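Side-chain contact in GDP-L-fucose synthase (Campylobacter jejuni subsp. jejuni serotype O:2, PDB 7M13), which probably makes GDP-D-glycero-L-gluco-heptose for the bacterial capsule by NADPH-dependent reduction, and belongs to the fucose synthase subfamily of NAD(P)-dependent epimerases and dehydratases: residues N92-I95 and H96-L100. Residues are numbered along the deposited sequence; the frame is centred on the assembly and turned at random.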
loop_
_atom_site.group_PDB
_atom_site.type_symbol
_atom_site.label_atom_id
_atom_site.label_comp_id
_atom_site.label_asym_id
_atom_site.label_seq_id
_atom_site.Cartn_x
_atom_site.Cartn_y
_atom_site.Cartn_z
ATOM N N ASN B 92 6.160 -6.276 -5.723
ATOM C CA ASN B 92 6.426 -7.221 -4.623
ATOM C C ASN B 92 7.279 -8.371 -5.169
ATOM O O ASN B 92 8.252 -8.797 -4.521
ATOM C CB ASN B 92 5.126 -7.753 -4.036
ATOM C CG ASN B 92 4.351 -6.721 -3.248
ATOM O OD1 ASN B 92 4.839 -5.633 -2.999
ATOM N ND2 ASN B 92 3.140 -7.107 -2.899
ATOM N N ASN B 93 6.918 -8.881 -6.334
ATOM C CA ASN B 93 7.656 -10.039 -6.890
ATOM C C ASN B 93 9.111 -9.650 -7.173
ATOM O O ASN B 93 10.022 -10.406 -6.800
ATOM C CB ASN B 93 6.977 -10.540 -8.152
ATOM C CG ASN B 93 5.648 -11.243 -7.919
ATOM O OD1 ASN B 93 5.373 -11.697 -6.815
ATOM N ND2 ASN B 93 4.859 -11.312 -8.980
ATOM N N VAL B 94 9.354 -8.491 -7.777
ATOM C CA VAL B 94 10.747 -8.141 -8.161
ATOM C C VAL B 94 11.528 -7.733 -6.912
ATOM O O VAL B 94 12.654 -8.186 -6.725
ATOM C CB VAL B 94 10.734 -7.048 -9.238
ATOM C CG1 VAL B 94 12.111 -6.481 -9.491
ATOM C CG2 VAL B 94 10.108 -7.601 -10.509
ATOM N N ILE B 95 10.936 -6.954 -6.012
ATOM C CA ILE B 95 11.690 -6.458 -4.845
ATOM C C ILE B 95 12.009 -7.644 -3.920
ATOM O O ILE B 95 13.156 -7.812 -3.486
ATOM C CB ILE B 95 10.946 -5.331 -4.125
ATOM C CG1 ILE B 95 10.874 -4.089 -5.004
ATOM C CG2 ILE B 95 11.626 -5.041 -2.798
ATOM C CD1 ILE B 95 9.871 -3.061 -4.523
ATOM N N HIS B 96 11.018 -8.479 -3.597
ATOM C CA HIS B 96 11.262 -9.584 -2.651
ATOM C C HIS B 96 12.248 -10.592 -3.264
ATOM O O HIS B 96 13.127 -11.060 -2.524
ATOM C CB HIS B 96 9.952 -10.265 -2.240
ATOM C CG HIS B 96 10.180 -11.337 -1.253
ATOM N ND1 HIS B 96 10.520 -11.019 0.021
ATOM C CD2 HIS B 96 10.140 -12.687 -1.337
ATOM C CE1 HIS B 96 10.679 -12.143 0.715
ATOM N NE2 HIS B 96 10.445 -13.173 -0.087
ATOM N N ASN B 97 12.069 -10.960 -4.533
ATOM C CA ASN B 97 12.969 -11.963 -5.161
ATOM C C ASN B 97 14.356 -11.375 -5.398
ATOM O O ASN B 97 15.323 -12.120 -5.313
ATOM C CB ASN B 97 12.339 -12.632 -6.374
ATOM C CG ASN B 97 11.253 -13.570 -5.895
ATOM O OD1 ASN B 97 11.575 -14.629 -5.328
ATOM N ND2 ASN B 97 9.999 -13.130 -5.942
ATOM N N SER B 98 14.500 -10.054 -5.464
ATOM C CA SER B 98 15.833 -9.403 -5.498
ATOM C C SER B 98 16.505 -9.624 -4.146
ATOM O O SER B 98 17.654 -10.038 -4.108
ATOM C CB SER B 98 15.727 -7.932 -5.815
ATOM O OG SER B 98 15.324 -7.709 -7.143
ATOM N N PHE B 99 15.796 -9.359 -3.059
ATOM C CA PHE B 99 16.298 -9.598 -1.694
ATOM C C PHE B 99 16.676 -11.081 -1.551
ATOM O O PHE B 99 17.777 -11.368 -0.997
ATOM C CB PHE B 99 15.255 -9.165 -0.651
ATOM C CG PHE B 99 15.430 -9.839 0.680
ATOM C CD1 PHE B 99 16.476 -9.507 1.517
ATOM C CD2 PHE B 99 14.551 -10.848 1.044
ATOM C CE1 PHE B 99 16.645 -10.154 2.729
ATOM C CE2 PHE B 99 14.698 -11.474 2.268
ATOM C CZ PHE B 99 15.741 -11.134 3.092
ATOM N N LEU B 100 15.806 -12.005 -1.974
ATOM C CA LEU B 100 16.042 -13.438 -1.690
ATOM C C LEU B 100 17.300 -13.906 -2.425
ATOM O O LEU B 100 17.927 -14.904 -1.968
ATOM C CB LEU B 100 14.842 -14.280 -2.124
ATOM C CG LEU B 100 13.632 -14.293 -1.206
ATOM C CD1 LEU B 100 12.545 -15.183 -1.797
ATOM C CD2 LEU B 100 14.025 -14.765 0.199
HETATM O O HOH W 1 7.080 -12.744 -4.535
#
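Asn97 reaches back with its side-chain amide to the carbonyl oxygen of Asn93, one turn earlier on helix 80-100. Its ND2 donates to Asn93 O at 2.9 Å, in the carbonyl plane and on a lone pair. Asn93 O lies close to the plane of the Asn97 amide. The backbone N of Asn97 reaches Asn93 O at 3.1 Å, but from above the carbonyl plane. CG of Asn97 stands beside its own backbone N (chi1 -72°), which brings ND2 back to the preceding turn. A water donates to Asn93 OD1 at 3.0 Å and weakly accepts from Asn97 ND2. ND2 of Asn93 bonds to Leu46 O, in the loop whose Asp45 and Leu46 contact the cofactor.

Ser98 likewise brings two donors to one carbonyl oxygen, but its OG comes in from above the carbonyl plane, not on a lone pair. OG donates to Val94 O at 2.7 Å, and the backbone N to the same oxygen at 2.9 Å. The two donors approach from opposite faces of the carbonyl plane. OG also lies 4.2 Å from Val94 CG1, a loose contact. Val94 and Ser98 both pack on Val64 of strand 63-66.

His96 N to Asn92 O and Phe99 N to Ile95 O are ordinary helical bonds. The His96 ring serves other partners: ND1 bonds to Tyr154 OH, and the ring stacks on Tyr85 of the second subunit.

The helix belongs to a beta-alpha-beta unit of the Rossmann fold, between strands 63-66 and 105-111. Asn97 and Ser98 are buried, and each gives a side-chain hydrogen to a carbonyl of the same helix. Two carbonyls thus each take two donors, so the Ser98 hydroxyl and one N-H of the Asn97 amide find acceptors within the helix itself.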